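Local coordinates for arginine decarboxylase (PDB 3NZP), which probably catalyses the pyridoxal-phosphate-dependent decarboxylation of arginine to agmatine, a step of polyamine and spermidine biosynthesis, at residues G74-V87 against E314-A326. Residues are numbered along the deposited sequence; the frame is centred on the assembly and turned at random.
With PLP (pyridoxal-5'-phosphate), chain E.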
ATOM      1  N   GLY B  74      10.129 -42.868   3.053  1.00 25.55           N
ATOM      2  CA  GLY B  74      10.822 -43.431   1.911  1.00 26.78           C
ATOM      3  C   GLY B  74      10.233 -42.996   0.588  1.00 29.81           C
ATOM      4  O   GLY B  74       9.854 -43.836  -0.228  1.00 28.72           O
ATOM      5  N   TYR B  75      10.162 -41.681   0.375  1.00 37.10           N
ATOM      6  CA  TYR B  75       9.610 -41.093  -0.857  1.00 38.24           C
ATOM      7  C   TYR B  75      10.632 -41.138  -2.008  1.00 35.00           C
ATOM      8  O   TYR B  75      11.734 -40.617  -1.888  1.00 33.27           O
ATOM      9  CB  TYR B  75       9.177 -39.644  -0.587  1.00 28.82           C
ATOM     10  CG  TYR B  75       8.276 -39.065  -1.660  1.00 38.00           C
ATOM     11  CD1 TYR B  75       8.774 -38.206  -2.647  1.00 35.64           C
ATOM     12  CD2 TYR B  75       6.923 -39.404  -1.705  1.00 35.64           C
ATOM     13  CE1 TYR B  75       7.937 -37.701  -3.651  1.00 25.84           C
ATOM     14  CE2 TYR B  75       6.087 -38.907  -2.699  1.00 31.28           C
ATOM     15  CZ  TYR B  75       6.599 -38.060  -3.666  1.00 24.61           C
ATOM     16  OH  TYR B  75       5.761 -37.583  -4.648  1.00 39.15           O
ATOM     17  N   LYS B  76      10.259 -41.748  -3.125  1.00 34.07           N
ATOM     18  CA  LYS B  76      11.175 -41.868  -4.254  1.00 36.87           C
ATOM     19  C   LYS B  76      11.310 -40.591  -5.076  1.00 35.84           C
ATOM     20  O   LYS B  76      12.357 -40.336  -5.669  1.00 35.50           O
ATOM     21  CB  LYS B  76      10.744 -43.034  -5.155  1.00 38.89           C
ATOM     22  CG  LYS B  76      10.890 -44.411  -4.495  1.00 41.99           C
ATOM     23  CD  LYS B  76      10.035 -45.507  -5.174  1.00 69.32           C
ATOM     24  CE  LYS B  76       8.503 -45.237  -5.030  1.00 82.77           C
ATOM     25  NZ  LYS B  76       7.557 -46.309  -5.528  1.00 72.58           N
ATOM     26  N   GLY B  77      10.252 -39.788  -5.106  1.00 42.06           N
ATOM     27  CA  GLY B  77      10.274 -38.550  -5.867  1.00 39.13           C
ATOM     28  C   GLY B  77      11.248 -37.557  -5.276  1.00 39.84           C
ATOM     29  O   GLY B  77      11.606 -37.649  -4.097  1.00 35.56           O
ATOM     30  N   GLY B  78      11.677 -36.607  -6.099  1.00 38.64           N
ATOM     31  CA  GLY B  78      12.611 -35.606  -5.634  1.00 33.27           C
ATOM     32  C   GLY B  78      11.913 -34.352  -5.149  1.00 39.44           C
ATOM     33  O   GLY B  78      10.692 -34.207  -5.298  1.00 39.68           O
ATOM     34  N   PHE B  79      12.701 -33.445  -4.574  1.00 36.92           N
ATOM     35  CA  PHE B  79      12.202 -32.179  -4.052  1.00 36.85           C
ATOM     36  C   PHE B  79      13.003 -31.004  -4.556  1.00 39.10           C
ATOM     37  O   PHE B  79      14.217 -31.089  -4.713  1.00 45.63           O
ATOM     38  CB  PHE B  79      12.246 -32.177  -2.531  1.00 38.55           C
ATOM     39  CG  PHE B  79      12.061 -30.822  -1.923  1.00 40.59           C
ATOM     40  CD1 PHE B  79      13.161 -30.038  -1.584  1.00 43.04           C
ATOM     41  CD2 PHE B  79      10.785 -30.330  -1.684  1.00 40.08           C
ATOM     42  CE1 PHE B  79      12.989 -28.779  -1.008  1.00 43.62           C
ATOM     43  CE2 PHE B  79      10.599 -29.075  -1.114  1.00 44.01           C
ATOM     44  CZ  PHE B  79      11.705 -28.297  -0.771  1.00 44.35           C
ATOM     45  N   ASN B  80      12.317 -29.894  -4.797  1.00 45.65           N
ATOM     46  CA  ASN B  80      12.965 -28.683  -5.277  1.00 45.55           C
ATOM     47  C   ASN B  80      12.218 -27.442  -4.815  1.00 43.80           C
ATOM     48  O   ASN B  80      10.981 -27.389  -4.846  1.00 35.86           O
ATOM     49  CB  ASN B  80      13.046 -28.698  -6.799  1.00 48.23           C
ATOM     50  CG  ASN B  80      14.433 -28.369  -7.300  1.00 64.21           C
ATOM     51  OD1 ASN B  80      15.177 -29.264  -7.719  1.00 75.60           O
ATOM     52  ND2 ASN B  80      14.805 -27.082  -7.241  1.00 53.92           N
ATOM     53  N   ALA B  81      12.987 -26.441  -4.396  1.00 40.80           N
ATOM     54  CA  ALA B  81      12.441 -25.170  -3.923  1.00 38.84           C
ATOM     55  C   ALA B  81      12.639 -24.055  -4.945  1.00 39.85           C
ATOM     56  O   ALA B  81      13.672 -23.973  -5.605  1.00 45.36           O
ATOM     57  CB  ALA B  81      13.107 -24.781  -2.617  1.00 24.20           C
ATOM     58  N   VAL B  82      11.639 -23.200  -5.076  1.00 38.52           N
ATOM     59  CA  VAL B  82      11.740 -22.091  -6.001  1.00 42.70           C
ATOM     60  C   VAL B  82      11.378 -20.793  -5.279  1.00 41.48           C
ATOM     61  O   VAL B  82      10.492 -20.779  -4.418  1.00 43.02           O
ATOM     62  CB  VAL B  82      10.801 -22.287  -7.197  1.00 46.70           C
ATOM     63  CG1 VAL B  82      11.050 -21.203  -8.224  1.00 56.27           C
ATOM     64  CG2 VAL B  82      11.041 -23.648  -7.818  1.00 50.56           C
ATOM     65  N   TYR B  83      12.074 -19.707  -5.615  1.00 39.15           N
ATOM     66  CA  TYR B  83      11.809 -18.422  -4.970  1.00 35.87           C
ATOM     67  C   TYR B  83      11.043 -17.419  -5.811  1.00 33.16           C
ATOM     68  O   TYR B  83      11.557 -16.868  -6.777  1.00 33.87           O
ATOM     69  CB  TYR B  83      13.095 -17.747  -4.509  1.00 31.45           C
ATOM     70  CG  TYR B  83      12.844 -16.340  -3.989  1.00 37.75           C
ATOM     71  CD1 TYR B  83      13.264 -15.220  -4.705  1.00 36.21           C
ATOM     72  CD2 TYR B  83      12.171 -16.129  -2.784  1.00 39.63           C
ATOM     73  CE1 TYR B  83      13.022 -13.925  -4.235  1.00 30.29           C
ATOM     74  CE2 TYR B  83      11.927 -14.836  -2.309  1.00 31.93           C
ATOM     75  CZ  TYR B  83      12.356 -13.743  -3.040  1.00 26.95           C
ATOM     76  OH  TYR B  83      12.127 -12.467  -2.582  1.00 21.33           O
ATOM     77  N   PRO B  84       9.795 -17.153  -5.434  1.00 30.80           N
ATOM     78  CA  PRO B  84       9.012 -16.194  -6.197  1.00 28.36           C
ATOM     79  C   PRO B  84       9.568 -14.799  -5.935  1.00 32.12           C
ATOM     80  O   PRO B  84       9.471 -14.269  -4.820  1.00 28.23           O
ATOM     81  CB  PRO B  84       7.606 -16.399  -5.651  1.00 31.87           C
ATOM     82  CG  PRO B  84       7.844 -16.758  -4.223  1.00 26.01           C
ATOM     83  CD  PRO B  84       9.030 -17.682  -4.288  1.00 30.54           C
ATOM     84  N   LEU B  85      10.170 -14.221  -6.971  1.00 28.91           N
ATOM     85  CA  LEU B  85      10.762 -12.894  -6.880  1.00 24.86           C
ATOM     86  C   LEU B  85       9.758 -11.845  -6.429  1.00 25.80           C
ATOM     87  O   LEU B  85      10.123 -10.864  -5.783  1.00 20.45           O
ATOM     88  CB  LEU B  85      11.358 -12.490  -8.222  1.00 14.30           C
ATOM     89  CG  LEU B  85      12.668 -13.183  -8.584  1.00 30.08           C
ATOM     90  CD1 LEU B  85      12.899 -13.036 -10.082  1.00 27.73           C
ATOM     91  CD2 LEU B  85      13.841 -12.594  -7.773  1.00 24.40           C
ATOM     92  N   LYS B  86       8.488 -12.069  -6.747  1.00 26.07           N
ATOM     93  CA  LYS B  86       7.452 -11.119  -6.378  1.00 28.28           C
ATOM     94  C   LYS B  86       7.403 -10.734  -4.891  1.00 22.84           C
ATOM     95  O   LYS B  86       6.896  -9.669  -4.566  1.00 30.53           O
ATOM     96  CB  LYS B  86       6.079 -11.633  -6.824  1.00 21.28           C
ATOM     97  CG  LYS B  86       5.430 -12.607  -5.878  1.00 39.53           C
ATOM     98  CD  LYS B  86       4.236 -11.986  -5.187  1.00 53.33           C
ATOM     99  CE  LYS B  86       3.107 -11.676  -6.169  1.00 70.42           C
ATOM    100  NZ  LYS B  86       2.576 -12.877  -6.896  1.00 71.81           N
ATOM    101  N   VAL B  87       7.920 -11.568  -3.986  1.00 25.63           N
ATOM    102  CA  VAL B  87       7.871 -11.220  -2.558  1.00 29.98           C
ATOM    103  C   VAL B  87       8.992 -10.267  -2.152  1.00 29.03           C
ATOM    104  O   VAL B  87       8.959  -9.691  -1.064  1.00 28.85           O
ATOM    105  CB  VAL B  87       7.924 -12.480  -1.611  1.00 29.52           C
ATOM    106  CG1 VAL B  87       7.064 -13.587  -2.160  1.00 16.60           C
ATOM    107  CG2 VAL B  87       9.361 -12.943  -1.402  1.00 38.31           C
ATOM    108  N   GLU B 314       5.626 -41.724  -8.088  1.00 42.88           N
ATOM    109  CA  GLU B 314       5.639 -40.673  -7.071  1.00 44.94           C
ATOM    110  C   GLU B 314       6.226 -39.429  -7.736  1.00 46.99           C
ATOM    111  O   GLU B 314       7.372 -39.449  -8.193  1.00 50.66           O
ATOM    112  CB  GLU B 314       6.502 -41.092  -5.883  1.00 45.48           C
ATOM    113  CG  GLU B 314       5.889 -42.179  -5.018  1.00 47.19           C
ATOM    114  CD  GLU B 314       6.769 -42.541  -3.836  1.00 53.48           C
ATOM    115  OE1 GLU B 314       6.292 -43.259  -2.930  1.00 60.94           O
ATOM    116  OE2 GLU B 314       7.940 -42.110  -3.809  1.00 47.05           O
ATOM    117  N   PRO B 315       5.449 -38.329  -7.806  1.00 47.27           N
ATOM    118  CA  PRO B 315       5.868 -37.061  -8.426  1.00 40.17           C
ATOM    119  C   PRO B 315       7.001 -36.310  -7.727  1.00 37.33           C
ATOM    120  O   PRO B 315       7.341 -36.590  -6.581  1.00 35.05           O
ATOM    121  CB  PRO B 315       4.574 -36.256  -8.434  1.00 39.66           C
ATOM    122  CG  PRO B 315       3.925 -36.695  -7.158  1.00 33.12           C
ATOM    123  CD  PRO B 315       4.100 -38.194  -7.220  1.00 36.44           C
ATOM    124  N   ASP B 316       7.595 -35.360  -8.436  1.00 38.52           N
ATOM    125  CA  ASP B 316       8.658 -34.552  -7.861  1.00 36.47           C
ATOM    126  C   ASP B 316       7.989 -33.389  -7.171  1.00 36.63           C
ATOM    127  O   ASP B 316       7.097 -32.754  -7.725  1.00 35.02           O
ATOM    128  CB  ASP B 316       9.599 -34.049  -8.950  1.00 36.90           C
ATOM    129  CG  ASP B 316      10.604 -35.111  -9.382  1.00 46.14           C
ATOM    130  OD1 ASP B 316      11.076 -35.058 -10.541  1.00 41.54           O
ATOM    131  OD2 ASP B 316      10.932 -35.993  -8.552  1.00 47.41           O
ATOM    132  N   ILE B 317       8.414 -33.113  -5.952  1.00 35.64           N
ATOM    133  CA  ILE B 317       7.812 -32.032  -5.199  1.00 31.85           C
ATOM    134  C   ILE B 317       8.458 -30.689  -5.500  1.00 35.09           C
ATOM    135  O   ILE B 317       9.674 -30.563  -5.447  1.00 43.27           O
ATOM    136  CB  ILE B 317       7.912 -32.312  -3.705  1.00 30.56           C
ATOM    137  CG1 ILE B 317       7.189 -33.619  -3.378  1.00 27.78           C
ATOM    138  CG2 ILE B 317       7.354 -31.137  -2.929  1.00 33.39           C
ATOM    139  CD1 ILE B 317       7.351 -34.076  -1.961  1.00 22.81           C
ATOM    140  N   PHE B 318       7.636 -29.694  -5.824  1.00 36.68           N
ATOM    141  CA  PHE B 318       8.110 -28.335  -6.097  1.00 33.34           C
ATOM    142  C   PHE B 318       7.317 -27.333  -5.265  1.00 37.44           C
ATOM    143  O   PHE B 318       6.089 -27.265  -5.392  1.00 28.75           O
ATOM    144  CB  PHE B 318       7.909 -27.972  -7.565  1.00 36.33           C
ATOM    145  CG  PHE B 318       9.094 -28.237  -8.432  1.00 42.19           C
ATOM    146  CD1 PHE B 318       9.460 -29.536  -8.750  1.00 50.01           C
ATOM    147  CD2 PHE B 318       9.854 -27.187  -8.931  1.00 37.55           C
ATOM    148  CE1 PHE B 318      10.564 -29.782  -9.561  1.00 45.42           C
ATOM    149  CE2 PHE B 318      10.958 -27.429  -9.739  1.00 33.24           C
ATOM    150  CZ  PHE B 318      11.313 -28.728 -10.050  1.00 32.17           C
ATOM    151  N   ILE B 319       7.996 -26.564  -4.415  1.00 36.84           N
ATOM    152  CA  ILE B 319       7.300 -25.552  -3.615  1.00 35.80           C
ATOM    153  C   ILE B 319       7.845 -24.168  -3.959  1.00 38.63           C
ATOM    154  O   ILE B 319       9.028 -24.018  -4.269  1.00 40.38           O
ATOM    155  CB  ILE B 319       7.469 -25.756  -2.101  1.00 26.43           C
ATOM    156  CG1 ILE B 319       8.919 -25.557  -1.706  1.00 35.55           C
ATOM    157  CG2 ILE B 319       7.047 -27.138  -1.688  1.00 30.53           C
ATOM    158  CD1 ILE B 319       9.112 -25.503  -0.235  1.00 40.72           C
ATOM    159  N   GLU B 320       6.980 -23.157  -3.933  1.00 42.61           N
ATOM    160  CA  GLU B 320       7.403 -21.792  -4.241  1.00 43.26           C
ATOM    161  C   GLU B 320       7.134 -20.880  -3.034  1.00 44.53           C
ATOM    162  O   GLU B 320       6.524 -19.821  -3.155  1.00 42.59           O
ATOM    163  CB  GLU B 320       6.674 -21.270  -5.487  1.00 36.15           C
ATOM    164  CG  GLU B 320       6.732 -22.211  -6.692  1.00 47.95           C
ATOM    165  CD  GLU B 320       6.020 -21.658  -7.937  1.00 49.44           C
ATOM    166  OE1 GLU B 320       5.017 -20.930  -7.787  1.00 42.39           O
ATOM    167  OE2 GLU B 320       6.458 -21.969  -9.071  1.00 50.89           O
ATOM    168  N   SER B 321       7.603 -21.317  -1.870  1.00 44.14           N
ATOM    169  CA  SER B 321       7.439 -20.579  -0.630  1.00 43.50           C
ATOM    170  C   SER B 321       8.454 -19.459  -0.580  1.00 44.14           C
ATOM    171  O   SER B 321       9.648 -19.700  -0.387  1.00 49.10           O
ATOM    172  CB  SER B 321       7.660 -21.507   0.556  1.00 48.54           C
ATOM    173  OG  SER B 321       6.864 -22.668   0.415  1.00 72.03           O
ATOM    174  N   GLY B 322       7.987 -18.235  -0.764  1.00 39.94           N
ATOM    175  CA  GLY B 322       8.890 -17.106  -0.725  1.00 38.87           C
ATOM    176  C   GLY B 322       8.868 -16.432   0.630  1.00 38.52           C
ATOM    177  O   GLY B 322       9.910 -16.180   1.231  1.00 43.01           O
ATOM    178  N   ARG B 323       7.674 -16.138   1.126  1.00 36.50           N
ATOM    179  CA  ARG B 323       7.554 -15.475   2.411  1.00 30.77           C
ATOM    180  C   ARG B 323       8.402 -16.164   3.480  1.00 31.53           C
ATOM    181  O   ARG B 323       9.146 -15.514   4.209  1.00 35.37           O
ATOM    182  CB  ARG B 323       6.096 -15.452   2.849  1.00 28.39           C
ATOM    183  CG  ARG B 323       5.869 -14.746   4.162  1.00 23.05           C
ATOM    184  CD  ARG B 323       4.471 -15.021   4.651  1.00 28.79           C
ATOM    185  NE  ARG B 323       3.442 -14.382   3.837  1.00 26.06           N
ATOM    186  CZ  ARG B 323       3.073 -13.114   3.978  1.00 30.39           C
ATOM    187  NH1 ARG B 323       2.134 -12.607   3.201  1.00 35.03           N
ATOM    188  NH2 ARG B 323       3.641 -12.349   4.898  1.00 32.51           N
ATOM    189  N   PHE B 324       8.303 -17.483   3.553  1.00 29.57           N
ATOM    190  CA  PHE B 324       9.033 -18.261   4.540  1.00 31.04           C
ATOM    191  C   PHE B 324      10.540 -18.031   4.524  1.00 37.71           C
ATOM    192  O   PHE B 324      11.167 -17.786   5.569  1.00 40.54           O
ATOM    193  CB  PHE B 324       8.750 -19.742   4.322  1.00 31.25           C
ATOM    194  CG  PHE B 324       9.299 -20.615   5.389  1.00 28.04           C
ATOM    195  CD1 PHE B 324       8.570 -20.858   6.544  1.00 25.11           C
ATOM    196  CD2 PHE B 324      10.568 -21.170   5.257  1.00 28.98           C
ATOM    197  CE1 PHE B 324       9.095 -21.641   7.567  1.00 27.31           C
ATOM    198  CE2 PHE B 324      11.106 -21.952   6.268  1.00 28.90           C
ATOM    199  CZ  PHE B 324      10.368 -22.189   7.430  1.00 33.05           C
ATOM    200  N   VAL B 325      11.126 -18.093   3.337  1.00 37.80           N
ATOM    201  CA  VAL B 325      12.568 -17.932   3.197  1.00 34.14           C
ATOM    202  C   VAL B 325      13.055 -16.484   3.261  1.00 30.07           C
ATOM    203  O   VAL B 325      14.206 -16.217   3.629  1.00 26.88           O
ATOM    204  CB  VAL B 325      13.036 -18.615   1.878  1.00 32.34           C
ATOM    205  CG1 VAL B 325      12.553 -17.845   0.686  1.00 31.53           C
ATOM    206  CG2 VAL B 325      14.526 -18.754   1.866  1.00 36.48           C
ATOM    207  N   ALA B 326      12.176 -15.538   2.956  1.00 25.31           N
ATOM    208  CA  ALA B 326      12.593 -14.144   2.970  1.00 29.43           C
ATOM    209  C   ALA B 326      12.217 -13.305   4.197  1.00 31.91           C
ATOM    210  O   ALA B 326      12.870 -12.308   4.495  1.00 36.63           O
ATOM    211  CB  ALA B 326      12.102 -13.468   1.713  1.00 20.81           C
TER
HETATM  212  N1  PLP E 701       3.666 -18.944  -6.174  1.00 67.11           N
HETATM  213  C2  PLP E 701       2.960 -18.175  -7.010  1.00 70.31           C
HETATM  214  C2A PLP E 701       2.521 -18.744  -8.332  1.00 59.62           C
HETATM  215  C3  PLP E 701       2.652 -16.827  -6.659  1.00 76.36           C
HETATM  216  O3  PLP E 701       1.933 -16.031  -7.517  1.00 79.52           O
HETATM  217  C4  PLP E 701       3.095 -16.331  -5.359  1.00 71.86           C
HETATM  218  C4A PLP E 701       2.797 -14.949  -4.930  1.00 51.54           C
HETATM  219  C5  PLP E 701       3.856 -17.228  -4.513  1.00 70.40           C
HETATM  220  C6  PLP E 701       4.102 -18.530  -4.970  1.00 71.54           C
HETATM  221  C5A PLP E 701       4.376 -16.793  -3.136  1.00 64.15           C
HETATM  222  O4P PLP E 701       3.570 -17.332  -2.072  1.00 52.96           O
HETATM  223  P   PLP E 701       4.198 -16.841  -0.660  1.00 35.39           P
HETATM  224  O1P PLP E 701       3.563 -17.610   0.427  1.00 54.51           O
HETATM  225  O2P PLP E 701       5.779 -17.087  -0.609  1.00 37.56           O
HETATM  226  O3P PLP E 701       3.895 -15.287  -0.438  1.00 39.43           O
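Strands 79-84 and 316-319, first and last of the eight-stranded parallel barrel, pair here and close it: their axes run 17° apart in the same sense, and Phe79, Asn80 and Ala81 stand beside Ile317, Phe318 and Ile319. The backbone bonds alternate as parallel pairing requires, Gly78 O taking Ile317 N, Asn80 bonding through N to Ile317 O and through O to Ile319 N, and Val82 N reaching Ile319 O at 2.9 Å. On one face of the sheet Asn80 CB sits over the centre of the Phe318 ring, 3.8 Å from its centroid, while Asn80 ND2 bonds to Asn105 O. On the other, Ile319 CD1 lies at the edge of the Phe79 ring, in its plane, 3.8 Å from Phe79 CZ. Before the N-terminal ends of the strands the Glu314 carboxylate stacks on Tyr75, the two planes 8° apart. Tyr75, its CG turned away from the backbone N (chi1 -165°), brings its hydroxyl to Pro315 O, OH to O 2.7 Å, and Asp316 OD2 accepts Gly78 N on its anti side, tilted from the carboxylate plane. At the C-terminal end of strand 79-84, Pro84 CG packs 3.6 Å from C5A of the cofactor. Glu320 OE1 lies 2.9 Å from the pyridine N1, its OE2 held by Asn270, and Gly322 N and Arg323 N both donate to phosphate O2P. A cofactor gripped at the C-terminal mouth of a TIM barrel is characteristic of the fold-type III pyridoxal-phosphate decarboxylases.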